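Local coordinates for N-alpha-acetyltransferase 35, NatC auxiliary subunit (Saccharomyces cerevisiae, PDB 6YGA), which serves as the auxiliary subunit MAK10 of the NatC complex, which acetylates the N-terminal methionine of the L-A virus Gag protein, at residues 431-434 against 435-438; 364-367 against 368-371. All blocks are in the same frame, centred on the assembly; numbering follows the deposited sequence.

Contact 1. Residues 431-434 against 435-438; sequences NSQV and YCSW. With EDO (1,2-ethanediol), chain C.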
loop_
_atom_site.group_PDB
_atom_site.type_symbol
_atom_site.label_atom_id
_atom_site.label_comp_id
_atom_site.label_asym_id
_atom_site.label_seq_id
_atom_site.Cartn_x
_atom_site.Cartn_y
_atom_site.Cartn_z
ATOM N N ASN B 431 6.156 25.989 28.692
ATOM C CA ASN B 431 7.166 26.994 28.358
ATOM C C ASN B 431 8.542 26.370 28.117
ATOM O O ASN B 431 9.575 26.937 28.481
ATOM C CB ASN B 431 7.237 28.076 29.442
ATOM C CG ASN B 431 6.019 28.989 29.442
ATOM O OD1 ASN B 431 5.472 29.318 28.388
ATOM N ND2 ASN B 431 5.596 29.410 30.629
ATOM N N SER B 432 8.563 25.191 27.494
ATOM C CA SER B 432 9.809 24.531 27.099
ATOM C C SER B 432 10.025 24.844 25.622
ATOM O O SER B 432 9.616 24.088 24.740
ATOM C CB SER B 432 9.751 23.029 27.363
ATOM O OG SER B 432 11.020 22.433 27.156
ATOM N N GLN B 433 10.685 25.975 25.354
ATOM C CA GLN B 433 10.714 26.540 24.009
ATOM C C GLN B 433 11.710 25.856 23.079
ATOM O O GLN B 433 11.530 25.908 21.858
ATOM C CB GLN B 433 11.013 28.038 24.088
ATOM C CG GLN B 433 9.898 28.843 24.752
ATOM C CD GLN B 433 8.539 28.604 24.109
ATOM O OE1 GLN B 433 8.392 28.679 22.889
ATOM N NE2 GLN B 433 7.542 28.310 24.929
ATOM N N VAL B 434 12.749 25.215 23.613
ATOM C CA VAL B 434 13.684 24.493 22.755
ATOM C C VAL B 434 13.006 23.278 22.131
ATOM O O VAL B 434 13.053 23.079 20.911
ATOM C CB VAL B 434 14.944 24.095 23.544
ATOM C CG1 VAL B 434 15.903 23.300 22.669
ATOM C CG2 VAL B 434 15.633 25.334 24.103
ATOM N N TYR B 435 12.351 22.454 22.954
ATOM C CA TYR B 435 11.642 21.297 22.414
ATOM C C TYR B 435 10.429 21.726 21.598
ATOM O O TYR B 435 10.108 21.101 20.582
ATOM C CB TYR B 435 11.229 20.348 23.538
ATOM C CG TYR B 435 12.393 19.844 24.357
ATOM C CD1 TYR B 435 13.376 19.049 23.784
ATOM C CD2 TYR B 435 12.511 20.164 25.703
ATOM C CE1 TYR B 435 14.446 18.590 24.526
ATOM C CE2 TYR B 435 13.577 19.709 26.454
ATOM C CZ TYR B 435 14.541 18.922 25.859
ATOM O OH TYR B 435 15.607 18.460 26.596
ATOM N N CYS B 436 9.743 22.790 22.028
ATOM C CA CYS B 436 8.663 23.352 21.223
ATOM C C CYS B 436 9.167 23.765 19.844
ATOM O O CYS B 436 8.498 23.525 18.831
ATOM C CB CYS B 436 8.034 24.541 21.956
ATOM S SG CYS B 436 6.712 25.404 21.073
ATOM N N SER B 437 10.363 24.357 19.781
ATOM C CA SER B 437 10.923 24.777 18.499
ATOM C C SER B 437 11.200 23.577 17.596
ATOM O O SER B 437 10.834 23.578 16.416
ATOM C CB SER B 437 12.194 25.596 18.729
ATOM O OG SER B 437 12.989 25.674 17.560
ATOM N N TRP B 438 11.843 22.538 18.138
ATOM C CA TRP B 438 12.159 21.365 17.326
ATOM C C TRP B 438 10.895 20.632 16.893
ATOM O O TRP B 438 10.810 20.147 15.758
ATOM C CB TRP B 438 13.084 20.420 18.093
ATOM C CG TRP B 438 13.451 19.191 17.315
ATOM C CD1 TRP B 438 14.520 19.039 16.480
ATOM C CD2 TRP B 438 12.746 17.943 17.294
ATOM N NE1 TRP B 438 14.527 17.774 15.944
ATOM C CE2 TRP B 438 13.448 17.081 16.427
ATOM C CE3 TRP B 438 11.590 17.470 17.923
ATOM C CZ2 TRP B 438 13.033 15.774 16.175
ATOM C CZ3 TRP B 438 11.179 16.173 17.670
ATOM C CH2 TRP B 438 11.899 15.340 16.805
HETATM C C1 EDO C . 17.728 16.598 13.303
HETATM O O1 EDO C . 17.844 17.903 13.881
HETATM C C2 EDO C . 16.340 16.423 12.697
HETATM O O2 EDO C . 15.342 16.559 13.717
#
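S432 meets the ring of Y435 at its edge. OG lies near the ring plane, 3.1 Å from CD2 of Y435. Two torsions bring them together. S432 carries OG anti to its own nitrogen (chi1 -172°), while CG of Y435 lies beside the Y435 nitrogen (chi1 -58°). S432 holds the N-cap position, but its hydroxyl makes no capping bond. The helical bonding begins with C436 N donating to S432 O at 3.0 Å. One residue on, N of S437 reaches O of Q433 at 2.8 Å. W438 N to V434 O at 3.1 Å continues the series. The Q433 side chain bends at chi2, and its OE1 stays 4.1 Å from SG of C436, a loose approach. W438 turns its indole away from the first turn. NE1 of W438 donates to O2 of an ethanediol molecule at 2.7 Å, with the oxygen near the ring plane. Just before this turn, N431, with positive phi, is the C-prime residue of a Schellman motif ending helix 406-429. The arrangement is a short helix-to-helix junction, with the first turn of helix 433-456 starting directly after that motif.

Contact 2. Residues 364-367 against 368-371; sequences YLLH and VKEF. With EDO (1,2-ethanediol), chain C.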
loop_
_atom_site.group_PDB
_atom_site.type_symbol
_atom_site.label_atom_id
_atom_site.label_comp_id
_atom_site.label_asym_id
_atom_site.label_seq_id
_atom_site.Cartn_x
_atom_site.Cartn_y
_atom_site.Cartn_z
ATOM N N TYR B 364 16.630 10.908 20.747
ATOM C CA TYR B 364 15.787 12.078 20.519
ATOM C C TYR B 364 16.521 13.363 20.880
ATOM O O TYR B 364 16.475 14.346 20.130
ATOM C CB TYR B 364 14.492 11.956 21.321
ATOM C CG TYR B 364 13.736 13.258 21.475
ATOM C CD1 TYR B 364 12.907 13.725 20.465
ATOM C CD2 TYR B 364 13.848 14.016 22.636
ATOM C CE1 TYR B 364 12.216 14.911 20.602
ATOM C CE2 TYR B 364 13.159 15.206 22.781
ATOM C CZ TYR B 364 12.344 15.649 21.761
ATOM O OH TYR B 364 11.653 16.832 21.900
ATOM N N LEU B 365 17.201 13.377 22.029
ATOM C CA LEU B 365 17.910 14.580 22.450
ATOM C C LEU B 365 19.044 14.931 21.494
ATOM O O LEU B 365 19.422 16.102 21.386
ATOM C CB LEU B 365 18.437 14.403 23.872
ATOM C CG LEU B 365 17.366 14.292 24.960
ATOM C CD1 LEU B 365 18.017 14.011 26.300
ATOM C CD2 LEU B 365 16.532 15.563 25.025
ATOM N N LEU B 366 19.596 13.936 20.791
ATOM C CA LEU B 366 20.608 14.227 19.780
ATOM C C LEU B 366 20.021 15.032 18.629
ATOM O O LEU B 366 20.675 15.940 18.102
ATOM C CB LEU B 366 21.228 12.930 19.264
ATOM C CG LEU B 366 22.474 12.426 19.992
ATOM C CD1 LEU B 366 22.844 11.041 19.494
ATOM C CD2 LEU B 366 23.633 13.395 19.796
ATOM N N HIS B 367 18.789 14.714 18.221
ATOM C CA HIS B 367 18.148 15.486 17.164
ATOM C C HIS B 367 17.934 16.930 17.597
ATOM O O HIS B 367 18.204 17.862 16.832
ATOM C CB HIS B 367 16.817 14.848 16.766
ATOM C CG HIS B 367 16.963 13.561 16.018
ATOM N ND1 HIS B 367 17.412 12.403 16.615
ATOM C CD2 HIS B 367 16.723 13.249 14.723
ATOM C CE1 HIS B 367 17.442 11.432 15.720
ATOM N NE2 HIS B 367 17.030 11.919 14.563
ATOM N N VAL B 368 17.456 17.132 18.827
ATOM C CA VAL B 368 17.236 18.485 19.327
ATOM C C VAL B 368 18.555 19.236 19.428
ATOM O O VAL B 368 18.640 20.422 19.090
ATOM C CB VAL B 368 16.509 18.441 20.684
ATOM C CG1 VAL B 368 16.318 19.848 21.230
ATOM C CG2 VAL B 368 15.173 17.726 20.546
ATOM N N LYS B 369 19.609 18.553 19.882
ATOM C CA LYS B 369 20.901 19.205 20.065
ATOM C C LYS B 369 21.495 19.655 18.737
ATOM O O LYS B 369 22.027 20.764 18.635
ATOM C CB LYS B 369 21.860 18.263 20.790
ATOM C CG LYS B 369 23.310 18.711 20.786
ATOM C CD LYS B 369 24.087 18.000 21.881
ATOM C CE LYS B 369 25.545 17.814 21.504
ATOM N NZ LYS B 369 25.712 16.817 20.408
ATOM N N GLU B 370 21.422 18.812 17.706
ATOM C CA GLU B 370 22.019 19.192 16.431
ATOM C C GLU B 370 21.216 20.286 15.738
ATOM O O GLU B 370 21.774 21.046 14.940
ATOM C CB GLU B 370 22.172 17.962 15.530
ATOM C CG GLU B 370 23.137 16.917 16.094
ATOM C CD GLU B 370 23.222 15.651 15.248
ATOM O OE1 GLU B 370 23.045 15.738 14.018
ATOM O OE2 GLU B 370 23.464 14.564 15.817
ATOM N N PHE B 371 19.920 20.391 16.032
ATOM C CA PHE B 371 19.086 21.432 15.443
ATOM C C PHE B 371 19.146 22.745 16.214
ATOM O O PHE B 371 19.040 23.817 15.607
ATOM C CB PHE B 371 17.634 20.954 15.351
ATOM C CG PHE B 371 16.695 21.980 14.781
ATOM C CD1 PHE B 371 16.561 22.130 13.410
ATOM C CD2 PHE B 371 15.941 22.793 15.617
ATOM C CE1 PHE B 371 15.693 23.074 12.878
ATOM C CE2 PHE B 371 15.074 23.742 15.096
ATOM C CZ PHE B 371 14.948 23.884 13.722
HETATM C C1 EDO C . 17.728 16.598 13.303
HETATM O O1 EDO C . 17.844 17.903 13.881
HETATM C C2 EDO C . 16.340 16.423 12.697
HETATM O O2 EDO C . 15.342 16.559 13.717
#
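This contact is a pair of successive turns in helix 360-372, which packs against helices 386-402 and 433-456. Y364 and V368 sit one turn apart and form a CH-pi contact. The methyl CG2 of V368 lies over one face of the Y364 ring, 4.0 Å from the ring centroid and 24° off the normal. It is displaced toward the phenol end, with CZ of Y364 nearest CG2 at 3.7 Å. CG2 stands beside the V368 nitrogen and CG1 anti to it (chi1 178°), which turns CG2 back to the preceding turn. The same two residues share a backbone bond, V368 N to Y364 O at 3.2 Å. The bonds from K369 N to L365 O and from E370 N to L366 O continue the helical series.

On another side of the helix, L366 and K369 run side by side and point the same way. CD2 of L366 is 4.1 Å from NZ of K369. E370 rises across L366 on an extended chain, and its CG packs 3.3 Å from O of L366. The carboxylate finds its stronger partner in the backbone N of A319, with a weak bond to L320 N.

H367 O takes two donors: F371 N at 3.2 Å and O1 of an ethanediol at 3.0 Å. The diol's O2 lies at the edge of the H367 imidazole, near its plane. The ring is held at both nitrogens, ND1 by F363 O and NE2 by Y399 OH. These two bonds fix its rotation. The E370 carboxylate, bonded to backbone amides at the start of helix 319-328, would probably be stabilised as an anion there.

In the fold
Following the chain from the N terminus, contact 2 comes first, in helix 360-372. Helices 386-402 and 406-429 follow, and contact 1 then opens helix 433-456. Each contact is local and closes only helical turns, and the two stand in series without nesting or crossing. In space their centres are about 12 Å apart. Their side chains meet directly: the W438 and Y364 rings pack edge-to-face, and OH of Y435 is 3.4 Å from CD2 of L365. Y364 and Y435 also touch I388, so helix 386-402 joins the same interface. One ethanediol bridges the contacts, hydrogen-bonded to both W438 NE1 and H367 O.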